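Local coordinates for hydrolase, haloacid dehalogenase-like family (Streptococcus pneumoniae, PDB 2FI1), which probably hydrolyses a phosphorylated or related small substrate, as a haloacid dehalogenase-like hydrolase with a helical cap beside a Rossmann-like core and a calcium ion bound, at residues N65-E68 with K69-N73; A26-V29 with E30-L34; E74-E77 with L78-P81; V44-A47 with L48-T52. One frame throughout, in Å; residues are numbered along the deposited sequence.

All four contacts sit in the helical cap inserted after the first strand of the haloacid dehalogenase-like core. Contacts 1 and 3 follow each other on helix 66-77, the first over its opening turns and the second where it runs out into the loop toward the core; contact 2 lies on helix 20-34 and contact 4 on helix 41-50. Contacts 1, 2 and 4 are partly buried: each packs mainly apolar or aromatic side chains toward the other cap helices, though contact 2 also buries the Thr-31 hydroxyl, and its Phe-28 touches both of the others. Contact 3 is a surface contact with no buried residue, built round a turn. Waters lie between polar groups in contacts 1, 3 and 4.

Contact 1. Residues N65-E68 with K69-N73; sequences NFLE and KYKEN
Lys-69 N, Tyr-70 N, Lys-71 N and Glu-72 N reach back four residues to the carbonyls of Asn-65, Phe-66, Leu-67 and Glu-68, the opening turns of helix 66-77. The shortest bond joins Tyr-70 N to Phe-66 O at 2.7 Å and is nearly straight (165° at the hydrogen). Asn-65, in the N-cap position, makes no capping bond with its side chain; its CB lies 3.8 Å from CE of Lys-69. The lysine holds CG beside its backbone N (chi1 -65°), which runs its chain back over the Asn-65 carbonyl and puts CG 3.3 Å from Asn-65 O. On the buried side, CE2 of the Phe-66 ring comes within 3.9 Å of Tyr-70 CB, and both rings meet Phe-28 of helix 20-34 edge-to-face. The CD2 branch of Leu-67 rests against Lys-71 CG at 4.0 Å. The carboxylates of Glu-68 and Glu-72, one turn apart, bring their OE2 atoms to 4.6 Å. A water donates to both, 2.7 Å from Glu-68 OE2 and 3.2 Å from Glu-72 OE2. With a proton directed at each, that water probably offsets part of their mutual repulsion, while the aromatic side of the same turns is given over to apolar packing.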
# COMPACT_ATOMS: atom_id res chain seq x y z
N ASN A 65 -9.38 0.41 27.14
CA ASN A 65 -8.10 0.91 26.62
C ASN A 65 -7.55 0.12 25.42
O ASN A 65 -6.36 0.21 25.12
CB ASN A 65 -7.02 0.95 27.71
CG ASN A 65 -7.46 1.71 28.95
OD1 ASN A 65 -8.09 2.76 28.86
ND2 ASN A 65 -7.11 1.17 30.13
N PHE A 66 -8.40 -0.66 24.75
CA PHE A 66 -7.92 -1.56 23.70
C PHE A 66 -7.27 -0.79 22.55
O PHE A 66 -6.15 -1.09 22.16
CB PHE A 66 -9.04 -2.44 23.15
CG PHE A 66 -8.59 -3.35 22.03
CD1 PHE A 66 -8.12 -4.62 22.31
CD2 PHE A 66 -8.60 -2.92 20.71
CE1 PHE A 66 -7.68 -5.46 21.28
CE2 PHE A 66 -8.16 -3.74 19.69
CZ PHE A 66 -7.70 -5.01 19.97
N LEU A 67 -7.99 0.20 22.02
CA LEU A 67 -7.50 0.94 20.85
C LEU A 67 -6.14 1.56 21.12
O LEU A 67 -5.23 1.45 20.30
CB LEU A 67 -8.49 2.03 20.40
CG LEU A 67 -8.04 2.85 19.17
CD1 LEU A 67 -9.20 3.13 18.27
CD2 LEU A 67 -7.34 4.15 19.55
N GLU A 68 -6.00 2.21 22.26
CA GLU A 68 -4.75 2.86 22.60
C GLU A 68 -3.59 1.88 22.63
O GLU A 68 -2.52 2.15 22.09
CB GLU A 68 -4.88 3.57 23.95
CG GLU A 68 -3.81 4.59 24.16
CD GLU A 68 -4.04 5.46 25.38
OE1 GLU A 68 -5.11 5.36 26.02
OE2 GLU A 68 -3.14 6.27 25.68
N LYS A 69 -3.80 0.73 23.27
CA LYS A 69 -2.78 -0.30 23.37
C LYS A 69 -2.50 -0.93 22.01
O LYS A 69 -1.36 -1.19 21.67
CB LYS A 69 -3.20 -1.37 24.37
CG LYS A 69 -3.31 -0.88 25.81
CD LYS A 69 -3.90 -1.96 26.69
CE LYS A 69 -4.14 -1.46 28.11
NZ LYS A 69 -2.88 -1.30 28.87
N TYR A 70 -3.56 -1.15 21.24
CA TYR A 70 -3.42 -1.65 19.87
C TYR A 70 -2.54 -0.73 19.01
O TYR A 70 -1.64 -1.20 18.32
CB TYR A 70 -4.80 -1.86 19.24
CG TYR A 70 -4.79 -2.00 17.73
CD1 TYR A 70 -4.00 -2.97 17.11
CD2 TYR A 70 -5.54 -1.15 16.93
CE1 TYR A 70 -3.97 -3.08 15.73
CE2 TYR A 70 -5.52 -1.26 15.56
CZ TYR A 70 -4.75 -2.24 14.97
OH TYR A 70 -4.73 -2.35 13.59
N LYS A 71 -2.80 0.58 19.06
CA LYS A 71 -2.04 1.53 18.26
C LYS A 71 -0.56 1.56 18.66
O LYS A 71 0.32 1.70 17.80
CB LYS A 71 -2.64 2.94 18.33
CG LYS A 71 -4.02 3.03 17.72
CD LYS A 71 -3.99 3.00 16.21
CE LYS A 71 -5.39 3.15 15.67
NZ LYS A 71 -5.39 3.40 14.22
N GLU A 72 -0.29 1.43 19.95
CA GLU A 72 1.09 1.35 20.41
C GLU A 72 1.77 0.09 19.88
O GLU A 72 2.89 0.14 19.38
CB GLU A 72 1.15 1.42 21.94
CG GLU A 72 0.86 2.82 22.48
CD GLU A 72 1.23 3.01 23.94
OE1 GLU A 72 2.18 2.35 24.41
OE2 GLU A 72 0.56 3.83 24.62
N ASN A 73 1.07 -1.05 19.95
CA ASN A 73 1.61 -2.29 19.42
C ASN A 73 1.79 -2.24 17.90
O ASN A 73 2.75 -2.81 17.37
CB ASN A 73 0.74 -3.48 19.82
CG ASN A 73 0.96 -3.92 21.25
OD1 ASN A 73 2.07 -3.77 21.79
ND2 ASN A 73 -0.06 -4.48 21.87
O HOH W 1 -1.31 6.21 23.70

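Contact 2. Residues A26-V29 with E30-L34; sequences AAFV and ETLAL
Thr-31 turns OG1 beside its own backbone N (chi1 -52°), and this rotation brings the hydroxyl back onto the carbonyl of Ala-27, one turn earlier in helix 20-34. The ring of Phe-28 and the isobutyl group of Leu-32 come together obliquely. CD1 of Leu-32 lies 3.8 Å from Phe-28 CE2 and equally close to CD2.

Ala-27 O is gripped twice by the same residue. Thr-31 OG1 donates to it at 2.7 Å and Thr-31 N at 2.9 Å, the two donors coming from opposite faces of the carbonyl plane. Leu-32 N to Phe-28 O, also 2.9 Å, is a straighter helix bond. Glu-30 has CG wedged between its nitrogen and carbonyl carbon (chi1 72°), 3.2 Å from Ala-27 O, and its extended chain lays OE2 3.6 Å from Ala-27 CA, back along the helix.

Phe-28 belongs to the core of the cap's helical bundle: Val-44 and Leu-48 of helix 41-50 pack on it, as do Ile-56 and Phe-59 of helix 52-59. Thr-31 OG1 is in addition hydrogen-bonded to Asn-73 ND2 of helix 66-77. The buried hydroxyl thus spends its proton on its own helix and offers its oxygen to the neighbouring one, satisfying a polar group amid apolar side chains and tying the two helices together.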
# COMPACT_ATOMS: atom_id res chain seq x y z
N ALA A 26 -0.97 -8.53 13.31
CA ALA A 26 -0.07 -9.01 14.35
C ALA A 26 -0.28 -8.22 15.63
O ALA A 26 -0.41 -8.81 16.71
CB ALA A 26 1.38 -8.93 13.87
N ALA A 27 -0.34 -6.90 15.52
CA ALA A 27 -0.57 -6.03 16.68
C ALA A 27 -1.95 -6.25 17.31
O ALA A 27 -2.09 -6.25 18.53
CB ALA A 27 -0.40 -4.59 16.30
N PHE A 28 -2.97 -6.46 16.49
CA PHE A 28 -4.34 -6.62 16.98
C PHE A 28 -4.47 -7.95 17.75
O PHE A 28 -5.05 -8.00 18.84
CB PHE A 28 -5.30 -6.56 15.80
CG PHE A 28 -6.74 -6.31 16.18
CD1 PHE A 28 -7.28 -5.04 16.05
CD2 PHE A 28 -7.55 -7.35 16.62
CE1 PHE A 28 -8.62 -4.81 16.37
CE2 PHE A 28 -8.87 -7.12 16.94
CZ PHE A 28 -9.41 -5.85 16.82
N VAL A 29 -3.92 -9.01 17.18
CA VAL A 29 -3.95 -10.33 17.82
C VAL A 29 -3.18 -10.28 19.15
O VAL A 29 -3.65 -10.80 20.17
CB VAL A 29 -3.37 -11.40 16.87
CG1 VAL A 29 -3.10 -12.72 17.60
CG2 VAL A 29 -4.30 -11.63 15.68
N GLU A 30 -2.01 -9.65 19.17
CA GLU A 30 -1.24 -9.60 20.41
C GLU A 30 -1.95 -8.75 21.47
O GLU A 30 -1.90 -9.06 22.66
CB GLU A 30 0.21 -9.16 20.16
CG GLU A 30 0.44 -7.73 19.79
CD GLU A 30 1.92 -7.43 19.59
OE1 GLU A 30 2.78 -8.25 20.02
OE2 GLU A 30 2.24 -6.39 18.98
N THR A 31 -2.63 -7.69 21.04
CA THR A 31 -3.39 -6.85 21.98
C THR A 31 -4.59 -7.63 22.56
O THR A 31 -4.84 -7.56 23.76
CB THR A 31 -3.84 -5.53 21.32
OG1 THR A 31 -2.71 -4.88 20.72
CG2 THR A 31 -4.46 -4.59 22.35
N LEU A 32 -5.31 -8.37 21.72
CA LEU A 32 -6.38 -9.26 22.22
C LEU A 32 -5.87 -10.22 23.29
O LEU A 32 -6.57 -10.46 24.29
CB LEU A 32 -7.00 -10.06 21.08
CG LEU A 32 -7.92 -9.31 20.11
CD1 LEU A 32 -8.25 -10.24 18.96
CD2 LEU A 32 -9.19 -8.83 20.80
N ALA A 33 -4.67 -10.75 23.10
CA ALA A 33 -4.11 -11.73 24.04
C ALA A 33 -3.90 -11.13 25.43
O ALA A 33 -3.98 -11.84 26.43
CB ALA A 33 -2.82 -12.31 23.51
N LEU A 34 -3.65 -9.82 25.50
CA LEU A 34 -3.51 -9.12 26.78
C LEU A 34 -4.78 -9.21 27.62
O LEU A 34 -4.73 -9.15 28.85
CB LEU A 34 -3.17 -7.64 26.58
CG LEU A 34 -1.84 -7.30 25.93
CD1 LEU A 34 -1.80 -5.81 25.60
CD2 LEU A 34 -0.68 -7.69 26.84

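Contact 3. Residues E74-E77 with L78-P81; sequences EARE and LEHP
Leu-78 folds back over the Glu-74 carbonyl where helix 66-77 runs out into a type I beta turn from Glu-77 to His-80, on the way from the cap toward the core domain. Its CG stands anti to its carbonyl carbon (chi1 -77°), which lays CB and CG each 3.6 Å from Glu-74 O, the same oxygen that accepts the Leu-78 N-H. Glu-74 itself points its carboxylate off the turn, with OE2 hydrogen-bonded to Ser-24 of helix 20-34; the leucine touches Thr-23 of that helix, so both side chains face the cap's neighbouring helix.

On the outer side, Arg-76 and Glu-79 run alongside each other, pointing the same way. The glutamate chain is extended beyond CG and sets OE2 3.8 Å from Arg-76 CA and 4.1 Å from its CG. The arginine chain bends at chi3, which turns its guanidinium back along the helix toward Asn-73, away from the turn, and the two flat ends are turned 76° apart. With NE 4.9 Å from Glu-79 OE2, the opposite charges are near but not in contact, and any attraction is probably modest.

The backbone bonds change character through the turn. Leu-78 N still uses Glu-74 O in the helical manner, whereas Glu-79 N approaches Arg-76 O from well above the carbonyl plane, and His-80 N closes the turn on Glu-77 O at 3.0 Å, again from above. Glu-77 bends at chi2 (-71°), curling its carboxylate toward the turn, where a water lies 2.8 Å from Glu-77 OE1 and 2.8 Å from His-80 O.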
# COMPACT_ATOMS: atom_id res chain seq x y z
N GLU A 74 0.88 -1.56 17.21
CA GLU A 74 0.98 -1.40 15.76
C GLU A 74 2.22 -0.58 15.38
O GLU A 74 2.93 -0.92 14.45
CB GLU A 74 -0.29 -0.77 15.21
CG GLU A 74 -0.34 -0.64 13.70
CD GLU A 74 -1.51 0.19 13.24
OE1 GLU A 74 -1.70 1.30 13.77
OE2 GLU A 74 -2.25 -0.24 12.34
N ALA A 75 2.46 0.51 16.10
CA ALA A 75 3.65 1.33 15.86
C ALA A 75 4.91 0.50 16.03
O ALA A 75 5.85 0.61 15.24
CB ALA A 75 3.67 2.52 16.78
N ARG A 76 4.93 -0.35 17.05
CA ARG A 76 6.06 -1.26 17.25
C ARG A 76 6.26 -2.23 16.09
O ARG A 76 7.38 -2.44 15.63
CB ARG A 76 5.90 -2.05 18.54
CG ARG A 76 7.12 -2.87 18.91
CD ARG A 76 7.10 -3.31 20.36
NE ARG A 76 6.97 -2.17 21.27
CZ ARG A 76 5.85 -1.79 21.88
NH1 ARG A 76 4.71 -2.44 21.70
NH2 ARG A 76 5.88 -0.73 22.68
N GLU A 77 5.17 -2.83 15.61
CA GLU A 77 5.26 -3.70 14.44
C GLU A 77 5.83 -2.96 13.23
O GLU A 77 6.61 -3.53 12.46
CB GLU A 77 3.88 -4.26 14.09
CG GLU A 77 3.49 -5.45 14.91
CD GLU A 77 4.31 -6.69 14.56
OE1 GLU A 77 4.54 -6.95 13.36
OE2 GLU A 77 4.70 -7.39 15.48
N LEU A 78 5.43 -1.70 13.06
CA LEU A 78 5.85 -0.90 11.91
C LEU A 78 7.30 -0.43 12.01
O LEU A 78 7.81 0.19 11.08
CB LEU A 78 4.92 0.29 11.71
CG LEU A 78 3.58 -0.06 11.05
CD1 LEU A 78 2.61 1.08 11.19
CD2 LEU A 78 3.79 -0.43 9.58
N GLU A 79 7.98 -0.72 13.12
CA GLU A 79 9.44 -0.58 13.13
C GLU A 79 10.07 -1.53 12.11
O GLU A 79 11.18 -1.29 11.63
CB GLU A 79 10.01 -0.85 14.53
CG GLU A 79 9.58 0.17 15.56
CD GLU A 79 9.96 -0.23 16.98
OE1 GLU A 79 10.80 -1.15 17.15
OE2 GLU A 79 9.41 0.37 17.92
N HIS A 80 9.36 -2.61 11.77
CA HIS A 80 9.78 -3.54 10.74
C HIS A 80 8.60 -3.84 9.83
O HIS A 80 7.97 -4.89 9.93
CB HIS A 80 10.31 -4.82 11.37
CG HIS A 80 11.50 -4.60 12.26
ND1 HIS A 80 12.78 -4.50 11.77
CD2 HIS A 80 11.58 -4.43 13.60
CE1 HIS A 80 13.61 -4.29 12.78
NE2 HIS A 80 12.91 -4.24 13.89
N PRO A 81 8.30 -2.90 8.91
CA PRO A 81 7.15 -3.11 8.03
C PRO A 81 7.34 -4.33 7.13
O PRO A 81 8.48 -4.75 6.88
CB PRO A 81 7.07 -1.82 7.21
CG PRO A 81 7.99 -0.84 7.87
CD PRO A 81 9.01 -1.64 8.60
O HOH W 2 6.88 -6.58 11.91

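Contact 4. Residues V44-A47 with L48-T52; sequences VYQA and LKVST
Two waters join Lys-49 to side chains of the preceding turn. Its NZ donates to one, 3.2 Å away, which in turn donates to Tyr-45 OH from the edge of the ring, in its plane; the other, 3.1 Å from Lys-49 NZ, donates to Gln-46 OE1 at 2.8 Å. The ammonium therefore reaches both neighbours through solvent. Tyr-45 OH has a direct partner as well, Asp-19.

Apolar contact accompanies these bridges. Lys-49 CG, anti to the carbonyl carbon (chi1 -77°), and an extended chi2 bring CD to 3.7 Å from Tyr-45 CE2 as the chain slants past the ring; the bend at chi3 (83°) then carries CE and NZ on toward the two waters. On the buried side Val-44 and Leu-48 lie alongside each other, pointing the same way, with CG1 of the valine 3.9 Å from CD1 of the leucine. These two belong to the interior of the cap bundle characteristic of many haloacid dehalogenase-like hydrolases. There Leu-48 packs on Ala-55 of helix 52-59, and Ala-47 on Phe-54 and Phe-59.

Among the backbone bonds, Leu-48 N to Val-44 O is short and nearly straight (168°). At the C-terminal end of helix 41-50, Ala-47 O takes a weak bond from Val-50 N and a better one from Ser-51 N, the latter in the carbonyl plane. Ser-51 then leaves helical geometry and becomes the N-cap of helix 52-59, its OG hydrogen-bonded to Phe-54 N.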
# COMPACT_ATOMS: atom_id res chain seq x y z
N VAL A 44 -9.08 -11.70 11.70
CA VAL A 44 -8.68 -10.37 12.13
C VAL A 44 -8.22 -9.54 10.92
O VAL A 44 -8.60 -8.37 10.78
CB VAL A 44 -7.60 -10.44 13.22
CG1 VAL A 44 -6.98 -9.08 13.49
CG2 VAL A 44 -8.20 -11.00 14.51
N TYR A 45 -7.45 -10.15 10.04
CA TYR A 45 -6.94 -9.48 8.85
C TYR A 45 -8.10 -9.00 7.99
O TYR A 45 -8.14 -7.84 7.55
CB TYR A 45 -6.04 -10.48 8.10
CG TYR A 45 -5.20 -9.95 6.97
CD1 TYR A 45 -3.84 -9.72 7.13
CD2 TYR A 45 -5.75 -9.72 5.72
CE1 TYR A 45 -3.07 -9.27 6.08
CE2 TYR A 45 -4.98 -9.26 4.67
CZ TYR A 45 -3.64 -9.04 4.86
OH TYR A 45 -2.89 -8.59 3.79
N GLN A 46 -9.06 -9.88 7.73
CA GLN A 46 -10.20 -9.51 6.91
C GLN A 46 -11.02 -8.42 7.57
O GLN A 46 -11.49 -7.49 6.90
CB GLN A 46 -11.06 -10.74 6.60
CG GLN A 46 -12.33 -10.46 5.80
CD GLN A 46 -12.08 -9.83 4.47
OE1 GLN A 46 -11.02 -10.04 3.85
NE2 GLN A 46 -13.06 -9.04 3.99
N ALA A 47 -11.22 -8.52 8.88
CA ALA A 47 -11.98 -7.50 9.60
C ALA A 47 -11.31 -6.13 9.51
O ALA A 47 -11.99 -5.12 9.29
CB ALA A 47 -12.17 -7.88 11.04
N LEU A 48 -10.00 -6.08 9.70
CA LEU A 48 -9.26 -4.82 9.58
C LEU A 48 -9.35 -4.25 8.17
O LEU A 48 -9.40 -3.03 7.98
CB LEU A 48 -7.81 -5.00 10.01
CG LEU A 48 -7.64 -5.18 11.52
CD1 LEU A 48 -6.24 -5.66 11.82
CD2 LEU A 48 -7.93 -3.88 12.27
N LYS A 49 -9.40 -5.12 7.16
CA LYS A 49 -9.55 -4.67 5.77
C LYS A 49 -10.89 -3.99 5.53
O LYS A 49 -11.00 -3.12 4.65
CB LYS A 49 -9.39 -5.84 4.79
CG LYS A 49 -7.98 -6.28 4.57
CD LYS A 49 -7.87 -7.31 3.45
CE LYS A 49 -7.83 -6.69 2.08
NZ LYS A 49 -7.75 -7.72 0.99
N VAL A 50 -11.90 -4.38 6.30
CA VAL A 50 -13.18 -3.65 6.30
C VAL A 50 -12.93 -2.28 6.95
O VAL A 50 -12.97 -1.25 6.26
CB VAL A 50 -14.30 -4.43 7.03
CG1 VAL A 50 -15.57 -3.59 7.14
CG2 VAL A 50 -14.58 -5.77 6.32
N SER A 51 -12.66 -2.28 8.25
CA SER A 51 -12.30 -1.04 8.96
C SER A 51 -11.86 -1.38 10.36
O SER A 51 -12.20 -2.44 10.90
CB SER A 51 -13.49 -0.07 9.03
OG SER A 51 -14.45 -0.48 9.99
N THR A 52 -11.12 -0.47 10.98
CA THR A 52 -10.74 -0.67 12.37
C THR A 52 -11.97 -0.65 13.29
O THR A 52 -12.06 -1.49 14.18
CB THR A 52 -9.66 0.32 12.80
OG1 THR A 52 -8.54 0.16 11.92
CG2 THR A 52 -9.23 0.08 14.23
O HOH W 3 -4.62 -8.39 1.29
O HOH W 4 -10.55 -8.98 1.32